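PDB 7M1A: galactose-binding like protein from Bacteroides thetaiotaomicron, which binds calcium and, as the C-terminal galactose-binding-like part of a SusE-like protein, probably takes part in handling carbohydrate. Local coordinates for residues 24-29 and 43-48; 33-38 and 169-174; 14-19 and 55-60. One frame throughout, in Å; residues are numbered along the deposited sequence.

Contact 1. Residues 24-29 and 43-48; sequences GKMEYV and VGLHTG. With CA (calcium ion), chain F; EDO (1,2-ethanediol), chain E.
G44 O takes a hydrogen bond from K25 N at 3.1 Å, fairly straight (159° at the hydrogen), and two carbons crowd the same oxygen. CA of G24 lies 3.2 Å from G44 O, and the edge of the Y28 ring brings CD2 within 3.4 Å of G44 O. Glycine suits position 24, since a CB would point at the other segment and crowd both G44 O and H46 N. CB of K25 sits over the centre of one face of the Y28 ring, while Y28 O binds the calcium ion at 2.3 Å. In this beta-sandwich the 3-10 segment that begins at M26 carries both the calcium ligand Y28 O and V29, which packs on L45 of strand 45-46, at one border of the four-stranded sheet. V29 CG1 meets L45 CG at 3.7 Å; chi1 of 68° sets L45 CG between its backbone N and carbonyl carbon, and CD2 continues to CG of the selenomethionine M26, 4.0 Å away. The H46 ring leads off elsewhere: ND1 accepts G48 N in the ring plane at 2.8 Å, and NE2 donates to an ethanediol. With an alanine here the G48 amide would probably lose its acceptor, and the turn at 47-48 would be freer to shift. K25 NZ bridges to the syn lone pair of E27 OE1 at 2.7 Å and also to E10 of the second subunit.

Contact 2. Residues 33-38 and 169-174; sequences RISKDG and CFTELT. With CA (calcium ion), chain F; EDO (1,2-ethanediol), chain C.
I34 lies across E172 at about a right angle, its CG1 resting 3.9 Å from E172 CB, while its other branch puts CG2 4.0 Å from T171 CG2. A branched apolar residue suits this place because each arm finds its own neighbour. T171 carries the polar link: with its hydroxyl anti to the backbone N (chi1 -178°), OG1 accepts S35 N at 2.9 Å (156° at the hydrogen) and is also hydrogen-bonded to V43 O, so this one group ties two points of one long loop to the strand. T171 and E172 form a classic beta bulge opposite W74, and from this irregularity both residues supply the calcium ion with ligands. T171 O binds the calcium at 2.3 Å, and R33 O approaches it from the loop at 2.4 Å. E172, its chain bent at chi2 (66°), adds OE1 at 2.3 Å from the calcium, with Y28 O, N31 OD1 and a water making up the six ligands. The other carboxylate oxygen, OE2, pairs with K5 and takes the amide of G32, so the group is held at both ends and is likely to stay ionised. This water donates to S35 OG at 2.7 Å, making the serine second-shell.

Contact 3. Residues 14-19 and 55-60; sequences QNDSRV and PAVFTF
D16 and T59 meet because each first torsion sets its polar branch beside its own backbone N: D16 CG at chi1 -76° and T59 OG1 at chi1 -54°, both anti to the carbonyl carbon. The two side chains cross at about a right angle, and T59 OG1 donates to D16 OD2 at 2.8 Å, meeting it on the syn side but 20° out of the carboxylate plane. The same OD2 takes a water at 2.8 Å, which in turn accepts T59 N, and it also receives the amide of L13. The second carboxylate oxygen, OD1, forms a salt bridge with R155, whose NE is hydrogen-bonded to T59 OG1. Aspartate suits this place because its two oxygens can hold the loop, the strand and the arginine together, and the positive charge would be expected to keep it ionised. One residue on, S17 N donates to V57 O at 2.8 Å, nearly along the C=O axis. The small S17 side chain lets the two backbones come close, with OG 3.4 Å from A56 CA; a second water touches S17 OG, accepts V57 N and donates to N15 O. V19 turns inward, its CG1 lying 4.0 Å from F58 CB. Residues 16-19 run roughly at right angles to residues 56-59, so here the loop crosses the strand rather than lengthening the sheet. V19 also touches L45, and F58 packs on F170 and L45, which places the contact at the apolar interior between the sheets of a beta-sandwich, the fold of galactose-binding-like domains.

How the contacts relate
Contacts 1 and 2 lie about 8 Å apart, centre to centre, and share the calcium ion and its water ligand; strands 45-46 and 169-176 are neighbours in the four-stranded antiparallel sheet. Contact 3 sits about 12 Å from contact 1 and 18 Å from contact 2, on strand 56-66 of the other sheet. Along the chain, the loop from strand 9-11 to strand 45-46 supplies segments 14-19, 24-29 and 33-38 in turn, pinned to both sheets, on the four-stranded one at the late strand 169-176. L173 packs on F60 between contacts 2 and 3, and the backbone hydrogen bond of H46 N to V19 O joins contacts 1 and 3. Calcium thus draws together the early loop and a strand far along the chain.

Contact 1. Residues 24-29 and 43-48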
ATOM      1  N   GLY A  24     -11.446   1.900  -2.964  1.00  9.62           N
ATOM      2  CA  GLY A  24     -10.841   0.596  -2.709  1.00  9.68           C
ATOM      3  C   GLY A  24      -9.460   0.711  -2.097  1.00  8.48           C
ATOM      4  O   GLY A  24      -8.878   1.785  -2.042  1.00 11.37           O
ATOM      5  N   LYS A  25      -8.965  -0.428  -1.610  1.00  7.28           N
ATOM      6  CA  LYS A  25      -7.621  -0.512  -1.043  1.00  6.75           C
ATOM      7  C   LYS A  25      -7.260  -1.981  -1.010  1.00  5.91           C
ATOM      8  O   LYS A  25      -8.076  -2.882  -0.796  1.00  5.79           O
ATOM      9  CB  LYS A  25      -7.610  -0.040   0.440  1.00  8.36           C
ATOM     10  CG  LYS A  25      -6.192   0.334   0.840  1.00  9.89           C
ATOM     11  CD  LYS A  25      -5.674   1.622   0.250  1.00 11.02           C
ATOM     12  CE  LYS A  25      -4.180   1.781   0.634  1.00 11.50           C
ATOM     13  NZ  LYS A  25      -3.277   0.623   0.260  1.00 10.12           N
HETATM   14  N   MSE A  26      -5.988  -2.278  -1.302  1.00  5.90           N
HETATM   15  CA  MSE A  26      -5.568  -3.656  -1.415  1.00  6.93           C
HETATM   16  C   MSE A  26      -5.867  -4.403  -0.101  1.00  6.41           C
HETATM   17  O   MSE A  26      -6.268  -5.569  -0.128  1.00  6.61           O
HETATM   18  CB  MSE A  26      -4.082  -3.813  -1.809  1.00  8.13           C
HETATM   19  CG  MSE A  26      -3.871  -5.311  -2.290  1.00  5.74           C
HETATM   20 SE   MSE A  26      -1.990  -5.641  -2.746  0.68  2.18          SE
HETATM   21  CE  MSE A  26      -1.808  -4.326  -4.225  1.00  7.44           C
ATOM     22  N   GLU A  27      -5.611  -3.725   1.074  1.00  6.11           N
ATOM     23  CA  GLU A  27      -5.750  -4.408   2.353  1.00  6.95           C
ATOM     24  C   GLU A  27      -7.195  -4.868   2.555  1.00  6.68           C
ATOM     25  O   GLU A  27      -7.431  -5.710   3.389  1.00  7.82           O
ATOM     26  CB  GLU A  27      -5.383  -3.420   3.474  1.00  7.71           C
ATOM     27  CG  GLU A  27      -3.873  -3.090   3.598  1.00  7.49           C
ATOM     28  CD  GLU A  27      -3.296  -2.086   2.647  1.00  7.44           C
ATOM     29  OE1 GLU A  27      -3.988  -1.535   1.736  1.00  9.10           O
ATOM     30  OE2 GLU A  27      -2.079  -1.761   2.898  1.00  8.28           O
ATOM     31  N   TYR A  28      -8.151  -4.296   1.805  1.00  6.17           N
ATOM     32  CA  TYR A  28      -9.525  -4.745   1.992  1.00  5.85           C
ATOM     33  C   TYR A  28      -9.793  -6.157   1.473  1.00  6.43           C
ATOM     34  O   TYR A  28     -10.882  -6.702   1.809  1.00  7.32           O
ATOM     35  CB  TYR A  28     -10.479  -3.722   1.325  1.00  6.97           C
ATOM     36  CG  TYR A  28     -10.460  -2.317   1.897  1.00  6.26           C
ATOM     37  CD1 TYR A  28      -9.957  -2.033   3.173  1.00  8.10           C
ATOM     38  CD2 TYR A  28     -10.916  -1.253   1.134  1.00  7.37           C
ATOM     39  CE1 TYR A  28      -9.947  -0.729   3.634  1.00  8.91           C
ATOM     40  CE2 TYR A  28     -10.971   0.062   1.599  1.00  8.80           C
ATOM     41  CZ  TYR A  28     -10.537   0.291   2.879  1.00  8.22           C
ATOM     42  OH  TYR A  28     -10.466   1.586   3.315  1.00 11.32           O
ATOM     43  N   VAL A  29      -8.862  -6.721   0.654  1.00  6.69           N
ATOM     44  CA  VAL A  29      -9.097  -8.088   0.169  1.00  5.92           C
ATOM     45  C   VAL A  29      -8.440  -9.113   1.090  1.00  5.41           C
ATOM     46  O   VAL A  29      -8.516 -10.286   0.809  1.00  5.80           O
ATOM     47  CB  VAL A  29      -8.725  -8.300  -1.302  1.00  5.21           C
ATOM     48  CG1 VAL A  29      -9.472  -7.305  -2.189  1.00  7.18           C
ATOM     49  CG2 VAL A  29      -7.216  -8.329  -1.569  1.00  6.56           C
ATOM     50  N   VAL A  43     -14.713  -2.369   1.152  1.00  9.15           N
ATOM     51  CA  VAL A  43     -15.378  -3.414   0.368  1.00  8.31           C
ATOM     52  C   VAL A  43     -14.439  -4.302  -0.430  1.00  8.08           C
ATOM     53  O   VAL A  43     -14.705  -5.503  -0.597  1.00  9.05           O
ATOM     54  CB  VAL A  43     -16.452  -2.757  -0.545  1.00  9.77           C
ATOM     55  CG1 VAL A  43     -17.081  -3.695  -1.560  1.00 11.23           C
ATOM     56  CG2 VAL A  43     -17.529  -2.057   0.336  1.00 15.41           C
ATOM     57  N   GLY A  44     -13.375  -3.718  -0.972  1.00  7.53           N
ATOM     58  CA  GLY A  44     -12.515  -4.547  -1.798  1.00  7.93           C
ATOM     59  C   GLY A  44     -11.484  -3.668  -2.493  1.00  5.59           C
ATOM     60  O   GLY A  44     -11.207  -2.526  -2.054  1.00  7.54           O
ATOM     61  N   LEU A  45     -10.884  -4.190  -3.569  1.00  6.36           N
ATOM     62  CA  LEU A  45      -9.997  -3.418  -4.389  1.00  6.61           C
ATOM     63  C   LEU A  45     -10.620  -3.276  -5.762  1.00  6.35           C
ATOM     64  O   LEU A  45     -11.522  -4.060  -6.155  1.00  7.12           O
ATOM     65  CB  LEU A  45      -8.565  -3.981  -4.428  1.00  6.92           C
ATOM     66  CG  LEU A  45      -8.352  -5.329  -5.147  1.00  6.51           C
ATOM     67  CD1 LEU A  45      -8.385  -5.231  -6.677  1.00  7.23           C
ATOM     68  CD2 LEU A  45      -6.992  -5.920  -4.722  1.00  7.44           C
ATOM     69  N   HIS A  46     -10.173  -2.237  -6.471  1.00  7.54           N
ATOM     70  CA  HIS A  46     -10.772  -1.970  -7.771  1.00  8.16           C
ATOM     71  C   HIS A  46      -9.815  -1.153  -8.622  1.00  7.64           C
ATOM     72  O   HIS A  46      -9.366  -0.099  -8.179  1.00  8.31           O
ATOM     73  CB  HIS A  46     -12.081  -1.170  -7.538  1.00  8.34           C
ATOM     74  CG  HIS A  46     -12.999  -1.178  -8.702  1.00  9.62           C
ATOM     75  ND1 HIS A  46     -12.602  -0.872 -10.028  1.00  9.37           N
ATOM     76  CD2 HIS A  46     -14.336  -1.426  -8.717  1.00 10.52           C
ATOM     77  CE1 HIS A  46     -13.705  -0.978 -10.780  1.00 11.51           C
ATOM     78  NE2 HIS A  46     -14.746  -1.319 -10.001  1.00 12.53           N
ATOM     79  N   THR A  47      -9.447  -1.631  -9.831  1.00  6.91           N
ATOM     80  CA  THR A  47      -8.501  -0.887 -10.668  1.00  8.00           C
ATOM     81  C   THR A  47      -9.148   0.186 -11.529  1.00  8.50           C
ATOM     82  O   THR A  47      -8.409   0.877 -12.245  1.00 11.39           O
ATOM     83  CB  THR A  47      -7.766  -1.848 -11.617  1.00  6.97           C
ATOM     84  OG1 THR A  47      -8.677  -2.504 -12.504  1.00  8.26           O
ATOM     85  CG2 THR A  47      -6.998  -2.924 -10.863  1.00  7.72           C
ATOM     86  N   GLY A  48     -10.497   0.341 -11.435  1.00  9.11           N
ATOM     87  CA  GLY A  48     -11.168   1.345 -12.253  1.00  9.45           C
ATOM     88  C   GLY A  48     -11.717   0.740 -13.549  1.00  9.56           C
ATOM     89  O   GLY A  48     -11.878  -0.481 -13.706  1.00  9.94           O
TER
HETATM   90 CA    CA F 404     -12.577  -8.168   2.184  1.00  8.73          CA
HETATM   91  C1  EDO E 403     -17.358  -0.195 -12.425  1.00 22.77           C
HETATM   92  O1  EDO E 403     -17.090  -1.082 -11.369  1.00 23.38           O
HETATM   93  C2  EDO E 403     -18.833   0.138 -12.502  1.00 27.45           C
HETATM   94  O2  EDO E 403     -19.144   0.324 -11.175  1.00 35.02           O
HETATM   95  O   HOH W   1     -14.243  -6.527   2.415  1.00  9.40           O

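Contact 2. Residues 33-38 and 169-174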
ATOM      1  N   ARG A  33     -13.370 -10.078   5.566  1.00  8.23           N
ATOM      2  CA  ARG A  33     -14.785  -9.828   5.306  1.00  8.72           C
ATOM      3  C   ARG A  33     -15.045 -10.028   3.821  1.00  9.23           C
ATOM      4  O   ARG A  33     -14.314  -9.570   2.939  1.00  8.46           O
ATOM      5  CB  ARG A  33     -15.219  -8.395   5.717  1.00 10.05           C
ATOM      6  CG  ARG A  33     -15.092  -8.215   7.213  1.00 11.81           C
ATOM      7  CD  ARG A  33     -15.744  -6.900   7.629  1.00 18.93           C
ATOM      8  NE  ARG A  33     -14.565  -5.940   7.390  1.00 13.15           N
ATOM      9  CZ  ARG A  33     -13.578  -5.553   8.279  1.00 15.36           C
ATOM     10  NH1 ARG A  33     -13.331  -6.226   9.395  1.00 17.85           N
ATOM     11  NH2 ARG A  33     -12.779  -4.524   7.948  1.00 16.56           N
ATOM     12  N   ILE A  34     -16.145 -10.755   3.523  1.00  7.94           N
ATOM     13  CA  ILE A  34     -16.563 -10.979   2.161  1.00  8.26           C
ATOM     14  C   ILE A  34     -17.776 -10.060   1.978  1.00  9.10           C
ATOM     15  O   ILE A  34     -18.855 -10.303   2.562  1.00 11.38           O
ATOM     16  CB  ILE A  34     -16.916 -12.473   1.910  1.00  9.58           C
ATOM     17  CG1 ILE A  34     -15.649 -13.339   2.006  1.00 14.28           C
ATOM     18  CG2 ILE A  34     -17.602 -12.665   0.562  1.00 12.64           C
ATOM     19  CD1 ILE A  34     -15.993 -14.791   2.293  1.00 13.26           C
ATOM     20  N   SER A  35     -17.566  -8.938   1.283  1.00  8.00           N
ATOM     21  CA  SER A  35     -18.447  -7.764   1.370  1.00  9.85           C
ATOM     22  C   SER A  35     -19.184  -7.491   0.070  1.00  9.60           C
ATOM     23  O   SER A  35     -18.814  -8.030  -1.004  1.00  9.54           O
ATOM     24  CB  SER A  35     -17.689  -6.502   1.785  1.00  8.92           C
ATOM     25  OG  SER A  35     -16.896  -6.754   2.908  1.00 10.22           O
ATOM     26  N   LYS A  36     -20.227  -6.654   0.139  1.00 11.40           N
ATOM     27  CA  LYS A  36     -20.900  -6.142  -1.046  1.00 11.12           C
ATOM     28  C   LYS A  36     -20.848  -4.613  -1.032  1.00 10.97           C
ATOM     29  O   LYS A  36     -20.624  -4.017   0.028  1.00 11.40           O
ATOM     30  CB  LYS A  36     -22.351  -6.623  -1.085  1.00 12.67           C
ATOM     31  CG  LYS A  36     -23.163  -6.070   0.070  1.00 14.86           C
ATOM     32  CD  LYS A  36     -24.569  -6.698   0.154  1.00 19.96           C
ATOM     33  CE  LYS A  36     -25.430  -6.050   1.218  1.00 19.32           C
ATOM     34  NZ  LYS A  36     -25.013  -6.358   2.592  1.00 25.09           N
ATOM     35  N   ASP A  37     -21.231  -3.986  -2.148  1.00 11.89           N
ATOM     36  CA  ASP A  37     -21.293  -2.542  -2.171  1.00 13.29           C
ATOM     37  C   ASP A  37     -22.233  -2.059  -1.067  1.00 14.21           C
ATOM     38  O   ASP A  37     -23.306  -2.633  -0.872  1.00 14.82           O
ATOM     39  CB  ASP A  37     -21.907  -2.023  -3.463  1.00 15.52           C
ATOM     40  CG  ASP A  37     -20.945  -1.963  -4.613  1.00 17.27           C
ATOM     41  OD1 ASP A  37     -19.770  -2.222  -4.375  1.00 18.96           O
ATOM     42  OD2 ASP A  37     -21.380  -1.645  -5.695  1.00 24.47           O
ATOM     43  N   GLY A  38     -21.833  -0.981  -0.399  1.00 15.94           N
ATOM     44  CA  GLY A  38     -22.591  -0.382   0.689  1.00 14.63           C
ATOM     45  C   GLY A  38     -22.189  -0.863   2.088  1.00 16.68           C
ATOM     46  O   GLY A  38     -22.542  -0.241   3.085  1.00 17.13           O
ATOM     47  N   CYS A 169     -11.859  -6.066  -9.999  1.00  7.03           N
ATOM     48  CA  CYS A 169     -12.309  -5.698  -8.659  1.00  7.01           C
ATOM     49  C   CYS A 169     -12.782  -7.009  -7.979  1.00  6.92           C
ATOM     50  O   CYS A 169     -13.337  -7.896  -8.627  1.00  7.26           O
ATOM     51  CB  CYS A 169     -13.445  -4.668  -8.722  1.00  9.18           C
ATOM     52  SG  CYS A 169     -14.965  -5.170  -9.568  1.00  9.49           S
ATOM     53  N   PHE A 170     -12.650  -7.077  -6.662  1.00  6.41           N
ATOM     54  CA  PHE A 170     -13.123  -8.211  -5.884  1.00  7.09           C
ATOM     55  C   PHE A 170     -13.053  -7.848  -4.396  1.00  5.92           C
ATOM     56  O   PHE A 170     -12.465  -6.782  -4.059  1.00  6.75           O
ATOM     57  CB  PHE A 170     -12.418  -9.543  -6.176  1.00  7.76           C
ATOM     58  CG  PHE A 170     -10.983  -9.589  -5.769  1.00  5.52           C
ATOM     59  CD1 PHE A 170     -10.001  -8.963  -6.576  1.00  7.23           C
ATOM     60  CD2 PHE A 170     -10.572 -10.263  -4.640  1.00  6.95           C
ATOM     61  CE1 PHE A 170      -8.643  -9.036  -6.245  1.00  7.32           C
ATOM     62  CE2 PHE A 170      -9.198 -10.324  -4.302  1.00  6.46           C
ATOM     63  CZ  PHE A 170      -8.268  -9.682  -5.100  1.00  7.71           C
ATOM     64  N   THR A 171     -13.647  -8.693  -3.507  1.00  6.69           N
ATOM     65  CA  THR A 171     -13.785  -8.324  -2.107  1.00  5.92           C
ATOM     66  C   THR A 171     -12.799  -9.050  -1.176  1.00  6.05           C
ATOM     67  O   THR A 171     -12.482  -8.450  -0.096  1.00  6.95           O
ATOM     68  CB  THR A 171     -15.222  -8.494  -1.590  1.00  7.00           C
ATOM     69  OG1 THR A 171     -15.282  -8.071  -0.222  1.00  8.27           O
ATOM     70  CG2 THR A 171     -15.724  -9.935  -1.624  1.00  8.19           C
ATOM     71  N   GLU A 172     -12.371 -10.297  -1.439  1.00  6.09           N
ATOM     72  CA  GLU A 172     -11.568 -11.025  -0.457  1.00  6.13           C
ATOM     73  C   GLU A 172     -10.845 -12.152  -1.178  1.00  5.36           C
ATOM     74  O   GLU A 172     -11.398 -12.730  -2.138  1.00  6.49           O
ATOM     75  CB  GLU A 172     -12.445 -11.637   0.668  1.00  7.31           C
ATOM     76  CG  GLU A 172     -11.683 -12.194   1.869  1.00  6.79           C
ATOM     77  CD  GLU A 172     -10.933 -11.155   2.710  1.00  6.64           C
ATOM     78  OE1 GLU A 172     -11.144  -9.941   2.531  1.00  7.45           O
ATOM     79  OE2 GLU A 172     -10.205 -11.578   3.612  1.00  6.50           O
ATOM     80  N   LEU A 173      -9.648 -12.495  -0.685  1.00  5.86           N
ATOM     81  CA  LEU A 173      -9.003 -13.741  -1.073  1.00  6.51           C
ATOM     82  C   LEU A 173      -8.535 -14.433   0.189  1.00  5.38           C
ATOM     83  O   LEU A 173      -8.455 -13.798   1.257  1.00  6.07           O
ATOM     84  CB  LEU A 173      -7.901 -13.522  -2.131  1.00  6.44           C
ATOM     85  CG  LEU A 173      -6.907 -12.392  -1.897  1.00  6.88           C
ATOM     86  CD1 LEU A 173      -6.021 -12.742  -0.711  1.00  8.99           C
ATOM     87  CD2 LEU A 173      -6.100 -12.185  -3.177  1.00  7.68           C
ATOM     88  N   THR A 174      -8.242 -15.747   0.088  1.00  6.84           N
ATOM     89  CA  THR A 174      -7.727 -16.483   1.228  1.00  5.66           C
ATOM     90  C   THR A 174      -6.687 -17.465   0.694  1.00  6.26           C
ATOM     91  O   THR A 174      -6.906 -18.097  -0.345  1.00  7.07           O
ATOM     92  CB  THR A 174      -8.848 -17.261   1.941  1.00  6.66           C
ATOM     93  OG1 THR A 174      -9.823 -16.272   2.355  1.00  7.15           O
ATOM     94  CG2 THR A 174      -8.366 -17.989   3.178  1.00  7.22           C
TER
HETATM   95 CA    CA F 404     -12.577  -8.168   2.184  1.00  8.73          CA
HETATM   96  C1  EDO C 401     -18.477  -0.276  -6.772  1.00 22.87           C
HETATM   97  O1  EDO C 401     -18.079  -1.498  -6.206  1.00 24.64           O
HETATM   98  C2  EDO C 401     -17.626  -0.271  -7.924  1.00 19.60           C
HETATM   99  O2  EDO C 401     -17.917  -1.335  -8.796  1.00 21.60           O
HETATM  100  O   HOH W   1     -14.243  -6.527   2.415  1.00  9.40           O

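Contact 3. Residues 14-19 and 55-60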
ATOM      1  N   GLN A  14       7.086  -1.448 -10.089  1.00  8.53           N
ATOM      2  CA  GLN A  14       6.833  -0.545 -11.235  1.00  8.74           C
ATOM      3  C   GLN A  14       5.896  -1.231 -12.203  1.00  8.52           C
ATOM      4  O   GLN A  14       6.051  -2.441 -12.490  1.00 11.67           O
ATOM      5  CB  GLN A  14       8.182  -0.402 -11.990  1.00 12.20           C
ATOM      6  CG  GLN A  14       8.267   0.727 -13.035  1.00 15.75           C
ATOM      7  CD  GLN A  14       9.610   0.738 -13.737  1.00 29.23           C
ATOM      8  OE1 GLN A  14      10.624   0.220 -13.264  1.00 26.73           O
ATOM      9  NE2 GLN A  14       9.631   1.357 -14.898  1.00 30.83           N
ATOM     10  N   ASN A  15       5.029  -0.422 -12.770  1.00  9.81           N
ATOM     11  CA  ASN A  15       3.997  -0.826 -13.745  1.00 11.09           C
ATOM     12  C   ASN A  15       2.852  -1.593 -13.101  1.00 10.57           C
ATOM     13  O   ASN A  15       1.947  -1.970 -13.825  1.00 12.10           O
ATOM     14  CB  ASN A  15       4.616  -1.528 -14.979  1.00 12.68           C
ATOM     15  CG  ASN A  15       5.560  -0.608 -15.693  1.00 16.88           C
ATOM     16  OD1 ASN A  15       5.235   0.554 -15.908  1.00 20.54           O
ATOM     17  ND2 ASN A  15       6.716  -1.143 -16.007  1.00 24.00           N
ATOM     18  N   ASP A  16       2.840  -1.870 -11.775  1.00  8.78           N
ATOM     19  CA  ASP A  16       1.658  -2.490 -11.198  1.00  8.40           C
ATOM     20  C   ASP A  16       0.459  -1.554 -11.363  1.00  7.18           C
ATOM     21  O   ASP A  16       0.602  -0.334 -11.431  1.00  9.00           O
ATOM     22  CB  ASP A  16       1.851  -2.778  -9.712  1.00  6.88           C
ATOM     23  CG  ASP A  16       2.745  -3.983  -9.398  1.00  7.29           C
ATOM     24  OD1 ASP A  16       3.084  -4.739 -10.346  1.00  9.10           O
ATOM     25  OD2 ASP A  16       2.922  -4.292  -8.213  1.00  7.74           O
ATOM     26  N   SER A  17      -0.752  -2.144 -11.412  1.00  7.94           N
ATOM     27  CA  SER A  17      -1.983  -1.366 -11.486  1.00  6.45           C
ATOM     28  C   SER A  17      -2.278  -0.799 -10.089  1.00  7.66           C
ATOM     29  O   SER A  17      -2.185  -1.501  -9.088  1.00  9.76           O
ATOM     30  CB  SER A  17      -3.118  -2.278 -11.887  1.00  9.91           C
ATOM     31  OG  SER A  17      -2.922  -2.708 -13.245  1.00 14.31           O
ATOM     32  N   ARG A  18      -2.729   0.456 -10.052  1.00  7.98           N
ATOM     33  CA  ARG A  18      -3.316   0.966  -8.832  1.00  9.12           C
ATOM     34  C   ARG A  18      -4.668   0.284  -8.616  1.00  8.90           C
ATOM     35  O   ARG A  18      -5.362  -0.085  -9.584  1.00 10.09           O
ATOM     36  CB  ARG A  18      -3.512   2.483  -8.918  1.00 12.12           C
ATOM     37  CG  ARG A  18      -2.150   3.154  -8.938  1.00 17.16           C
ATOM     38  CD  ARG A  18      -2.246   4.636  -8.822  1.00 18.90           C
ATOM     39  NE  ARG A  18      -0.939   5.272  -8.869  1.00 21.99           N
ATOM     40  CZ  ARG A  18      -0.279   5.820  -7.878  1.00 14.95           C
ATOM     41  NH1 ARG A  18      -0.669   5.626  -6.625  1.00 16.62           N
ATOM     42  NH2 ARG A  18       0.825   6.454  -8.162  1.00 21.13           N
ATOM     43  N   VAL A  19      -5.023   0.045  -7.342  1.00  7.60           N
ATOM     44  CA  VAL A  19      -6.228  -0.752  -7.071  1.00  6.82           C
ATOM     45  C   VAL A  19      -7.203   0.010  -6.165  1.00  7.16           C
ATOM     46  O   VAL A  19      -7.989  -0.599  -5.403  1.00  7.61           O
ATOM     47  CB  VAL A  19      -5.889  -2.144  -6.461  1.00  7.13           C
ATOM     48  CG1 VAL A  19      -5.003  -2.991  -7.423  1.00  8.29           C
ATOM     49  CG2 VAL A  19      -5.119  -2.005  -5.120  1.00  8.59           C
ATOM     50  N   PRO A  55      -3.121  -6.933 -19.161  1.00  9.46           N
ATOM     51  CA  PRO A  55      -3.709  -7.470 -17.920  1.00  7.67           C
ATOM     52  C   PRO A  55      -3.336  -6.622 -16.707  1.00  8.52           C
ATOM     53  O   PRO A  55      -2.151  -6.261 -16.506  1.00 10.55           O
ATOM     54  CB  PRO A  55      -3.081  -8.865 -17.845  1.00 10.55           C
ATOM     55  CG  PRO A  55      -2.951  -9.308 -19.315  1.00 11.56           C
ATOM     56  CD  PRO A  55      -2.545  -7.991 -20.021  1.00 11.80           C
ATOM     57  N   ALA A  56      -4.304  -6.373 -15.816  1.00  7.94           N
ATOM     58  CA  ALA A  56      -3.974  -5.672 -14.579  1.00  8.60           C
ATOM     59  C   ALA A  56      -3.118  -6.613 -13.745  1.00  7.10           C
ATOM     60  O   ALA A  56      -3.340  -7.806 -13.676  1.00  8.98           O
ATOM     61  CB  ALA A  56      -5.204  -5.342 -13.778  1.00  9.53           C
ATOM     62  N   VAL A  57      -2.125  -6.029 -13.045  1.00  7.96           N
ATOM     63  CA  VAL A  57      -1.214  -6.792 -12.191  1.00  7.07           C
ATOM     64  C   VAL A  57      -1.107  -6.081 -10.838  1.00  6.58           C
ATOM     65  O   VAL A  57      -0.865  -4.902 -10.820  1.00  8.27           O
ATOM     66  CB  VAL A  57       0.172  -6.986 -12.864  1.00  9.18           C
ATOM     67  CG1 VAL A  57       1.190  -7.609 -11.918  1.00 11.97           C
ATOM     68  CG2 VAL A  57       0.069  -7.699 -14.180  1.00 11.76           C
ATOM     69  N   PHE A  58      -1.156  -6.846  -9.733  1.00  6.77           N
ATOM     70  CA  PHE A  58      -0.783  -6.212  -8.463  1.00  5.90           C
ATOM     71  C   PHE A  58      -0.096  -7.290  -7.610  1.00  5.26           C
ATOM     72  O   PHE A  58      -0.106  -8.491  -7.925  1.00  6.37           O
ATOM     73  CB  PHE A  58      -2.015  -5.576  -7.787  1.00  7.10           C
ATOM     74  CG  PHE A  58      -3.068  -6.546  -7.358  1.00  6.79           C
ATOM     75  CD1 PHE A  58      -3.001  -7.250  -6.164  1.00  7.60           C
ATOM     76  CD2 PHE A  58      -4.118  -6.847  -8.244  1.00  7.92           C
ATOM     77  CE1 PHE A  58      -3.954  -8.192  -5.797  1.00  8.00           C
ATOM     78  CE2 PHE A  58      -5.076  -7.803  -7.897  1.00  8.71           C
ATOM     79  CZ  PHE A  58      -4.987  -8.522  -6.702  1.00  8.57           C
ATOM     80  N   THR A  59       0.595  -6.799  -6.559  1.00  5.97           N
ATOM     81  CA  THR A  59       1.598  -7.587  -5.867  1.00  5.15           C
ATOM     82  C   THR A  59       1.384  -7.432  -4.356  1.00  5.61           C
ATOM     83  O   THR A  59       1.141  -6.323  -3.852  1.00  6.65           O
ATOM     84  CB  THR A  59       2.975  -7.040  -6.226  1.00  6.07           C
ATOM     85  OG1 THR A  59       3.161  -6.977  -7.652  1.00  6.32           O
ATOM     86  CG2 THR A  59       4.096  -7.878  -5.653  1.00  7.73           C
ATOM     87  N   PHE A  60       1.660  -8.499  -3.583  1.00  5.89           N
ATOM     88  CA  PHE A  60       1.593  -8.415  -2.120  1.00  5.48           C
ATOM     89  C   PHE A  60       2.480  -9.477  -1.488  1.00  5.51           C
ATOM     90  O   PHE A  60       3.022 -10.323  -2.171  1.00  6.92           O
ATOM     91  CB  PHE A  60       0.157  -8.458  -1.590  1.00  6.52           C
ATOM     92  CG  PHE A  60      -0.635  -9.674  -1.944  1.00  5.54           C
ATOM     93  CD1 PHE A  60      -1.255  -9.775  -3.186  1.00  5.35           C
ATOM     94  CD2 PHE A  60      -0.797 -10.754  -1.060  1.00  6.51           C
ATOM     95  CE1 PHE A  60      -2.105 -10.859  -3.503  1.00  6.31           C
ATOM     96  CE2 PHE A  60      -1.606 -11.872  -1.402  1.00  7.71           C
ATOM     97  CZ  PHE A  60      -2.255 -11.909  -2.599  1.00  7.46           C
TER
HETATM   98  O   HOH W   2      -0.750  -3.548 -14.286  1.00 21.50           O
HETATM   99  O   HOH W   3       0.857  -3.881  -6.410  1.00  6.37           O